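Long-range contact in VIN1 (Oscarella pearsei, PDB 6BFI), which binds actin filaments and may play a role in cell-cell adhesion, as a sponge member of the vinculin/alpha-catenin family: residues Met274-Gln279 / Glu359-Ile364. Numbering follows the deposited sequence.
Sequences MFHQAQ and ELEQEI
Phe275 and Glu361 mark the level at which two helices, 268-283 and 344-375, pass each other, the axes of their short segments 11.3 Å apart and their directions 158° apart, close to antiparallel. Long side chains bridge that spacing. A first torsion of 178° swings CG of Glu361 away from the backbone N, and the chain runs on extended, carrying the carboxylate across to the other helix, where each oxygen finds a donor. Gln279 gives NE2 to OE1 of Glu361 at 2.9 Å, a nearly straight bond that arrives almost along the C-O axis, with amide and carboxylate close to coplanar. His276 turns its ring edge to the same group: NE2 donates to OE2 of Glu361 at 3.1 Å from the syn side, somewhat out of the carboxylate plane, while the oxygen lies in the plane of the ring. Glutamine and histidine suit these places because each offers an N-H from a flat group, and they stand three residues apart, about one turn. Arg365, a turn further along the helix of Glu361, adds a salt bridge to OE2. With an alanine here in place of Glu361, the donors of His276 and Gln279 would probably lose the carboxylate they share, and Arg365 its salt-bridge partner. Beside this polar group lies an apolar layer. The buried Phe275 ring is large enough to reach across, its CD2 lying 3.9 Å from Glu361 CB and its CZ 3.9 Å from Ile364 CD1, while its edge faces Leu360 CD2 more loosely; the branched aliphatic chains meet it without needing a polar partner. Leu360 continues this layer onto Leu318 and Leu325 of helix 312-338. The contact thus joins helices of an all-helical vinculin-family fold by apolar contacts around Phe275 and a carboxylate gripped at both oxygens, whose negative charge the arginine probably helps to stabilise.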
loop_
_atom_site.group_PDB
_atom_site.type_symbol
_atom_site.label_atom_id
_atom_site.label_comp_id
_atom_site.label_asym_id
_atom_site.label_seq_id
_atom_site.Cartn_x
_atom_site.Cartn_y
_atom_site.Cartn_z
ATOM N N MET A 274 8.950 -1.334 -16.760
ATOM C CA MET A 274 8.999 -1.571 -18.200
ATOM C C MET A 274 9.866 -0.528 -18.899
ATOM O O MET A 274 10.649 -0.864 -19.799
ATOM C CB MET A 274 7.582 -1.583 -18.772
ATOM C CG MET A 274 7.502 -1.895 -20.257
ATOM S SD MET A 274 5.802 -1.939 -20.861
ATOM C CE MET A 274 5.211 -3.448 -20.100
ATOM N N PHE A 275 9.737 0.741 -18.501
ATOM C CA PHE A 275 10.623 1.786 -19.005
ATOM C C PHE A 275 12.085 1.415 -18.785
ATOM O O PHE A 275 12.906 1.490 -19.707
ATOM C CB PHE A 275 10.307 3.117 -18.317
ATOM C CG PHE A 275 9.376 4.008 -19.094
ATOM C CD1 PHE A 275 8.000 3.869 -18.981
ATOM C CD2 PHE A 275 9.876 4.996 -19.926
ATOM C CE1 PHE A 275 7.144 4.695 -19.692
ATOM C CE2 PHE A 275 9.025 5.822 -20.639
ATOM C CZ PHE A 275 7.660 5.671 -20.522
ATOM N N HIS A 276 12.421 0.997 -17.563
ATOM C CA HIS A 276 13.817 0.729 -17.231
ATOM C C HIS A 276 14.336 -0.507 -17.957
ATOM O O HIS A 276 15.493 -0.538 -18.391
ATOM C CB HIS A 276 13.966 0.576 -15.718
ATOM C CG HIS A 276 13.448 1.747 -14.941
ATOM N ND1 HIS A 276 13.302 1.727 -13.571
ATOM C CD2 HIS A 276 13.041 2.976 -15.344
ATOM C CE1 HIS A 276 12.828 2.890 -13.162
ATOM N NE2 HIS A 276 12.661 3.666 -14.219
ATOM N N GLN A 277 13.494 -1.533 -18.096
ATOM C CA GLN A 277 13.891 -2.730 -18.829
ATOM C C GLN A 277 14.118 -2.422 -20.302
ATOM O O GLN A 277 15.046 -2.958 -20.921
ATOM C CB GLN A 277 12.827 -3.816 -18.666
ATOM C CG GLN A 277 12.758 -4.416 -17.275
ATOM C CD GLN A 277 13.739 -5.555 -17.082
ATOM O OE1 GLN A 277 13.751 -6.513 -17.854
ATOM N NE2 GLN A 277 14.571 -5.454 -16.051
ATOM N N ALA A 278 13.277 -1.563 -20.881
ATOM C CA ALA A 278 13.470 -1.177 -22.274
ATOM C C ALA A 278 14.731 -0.335 -22.439
ATOM O O ALA A 278 15.451 -0.474 -23.435
ATOM C CB ALA A 278 12.242 -0.426 -22.784
ATOM N N GLN A 279 15.018 0.534 -21.465
ATOM C CA GLN A 279 16.246 1.322 -21.513
ATOM C C GLN A 279 17.479 0.430 -21.420
ATOM O O GLN A 279 18.447 0.622 -22.163
ATOM C CB GLN A 279 16.245 2.361 -20.390
ATOM C CG GLN A 279 15.189 3.452 -20.550
ATOM C CD GLN A 279 14.864 4.155 -19.240
ATOM O OE1 GLN A 279 15.523 3.937 -18.222
ATOM N NE2 GLN A 279 13.839 4.997 -19.261
ATOM N N GLU A 359 14.758 10.348 -21.508
ATOM C CA GLU A 359 14.281 11.727 -21.576
ATOM C C GLU A 359 12.757 11.786 -21.620
ATOM O O GLU A 359 12.149 12.700 -21.050
ATOM C CB GLU A 359 14.889 12.434 -22.787
ATOM C CG GLU A 359 16.386 12.668 -22.661
ATOM C CD GLU A 359 17.010 13.245 -23.923
ATOM O OE1 GLU A 359 16.263 13.602 -24.859
ATOM O OE2 GLU A 359 18.253 13.339 -23.976
ATOM N N LEU A 360 12.124 10.819 -22.289
ATOM C CA LEU A 360 10.666 10.755 -22.279
ATOM C C LEU A 360 10.141 10.494 -20.873
ATOM O O LEU A 360 9.170 11.127 -20.436
ATOM C CB LEU A 360 10.175 9.678 -23.246
ATOM C CG LEU A 360 8.667 9.411 -23.244
ATOM C CD1 LEU A 360 7.888 10.686 -23.547
ATOM C CD2 LEU A 360 8.311 8.319 -24.236
ATOM N N GLU A 361 10.774 9.566 -20.148
ATOM C CA GLU A 361 10.396 9.333 -18.756
ATOM C C GLU A 361 10.525 10.609 -17.931
ATOM O O GLU A 361 9.624 10.952 -17.148
ATOM C CB GLU A 361 11.261 8.217 -18.168
ATOM C CG GLU A 361 11.006 7.919 -16.703
ATOM C CD GLU A 361 11.904 6.817 -16.167
ATOM O OE1 GLU A 361 12.699 6.259 -16.953
ATOM O OE2 GLU A 361 11.814 6.508 -14.959
ATOM N N GLN A 362 11.629 11.338 -18.110
ATOM C CA GLN A 362 11.836 12.560 -17.339
ATOM C C GLN A 362 10.781 13.607 -17.668
ATOM O O GLN A 362 10.298 14.312 -16.774
ATOM C CB GLN A 362 13.239 13.114 -17.589
ATOM C CG GLN A 362 13.615 14.267 -16.668
ATOM C CD GLN A 362 13.586 13.875 -15.199
ATOM O OE1 GLN A 362 13.863 12.729 -14.843
ATOM N NE2 GLN A 362 13.243 14.825 -14.338
ATOM N N GLU A 363 10.403 13.722 -18.944
ATOM C CA GLU A 363 9.374 14.690 -19.310
ATOM C C GLU A 363 8.003 14.270 -18.793
ATOM O O GLU A 363 7.156 15.130 -18.521
ATOM C CB GLU A 363 9.339 14.881 -20.826
ATOM C CG GLU A 363 9.461 16.335 -21.280
ATOM C CD GLU A 363 10.800 16.963 -20.918
ATOM O OE1 GLU A 363 10.978 17.380 -19.753
ATOM O OE2 GLU A 363 11.680 17.037 -21.802
ATOM N N ILE A 364 7.761 12.965 -18.657
ATOM C CA ILE A 364 6.530 12.503 -18.021
ATOM C C ILE A 364 6.499 12.945 -16.563
ATOM O O ILE A 364 5.490 13.474 -16.071
ATOM C CB ILE A 364 6.396 10.977 -18.155
ATOM C CG1 ILE A 364 6.055 10.604 -19.599
ATOM C CG2 ILE A 364 5.347 10.443 -17.197
ATOM C CD1 ILE A 364 5.917 9.115 -19.826
#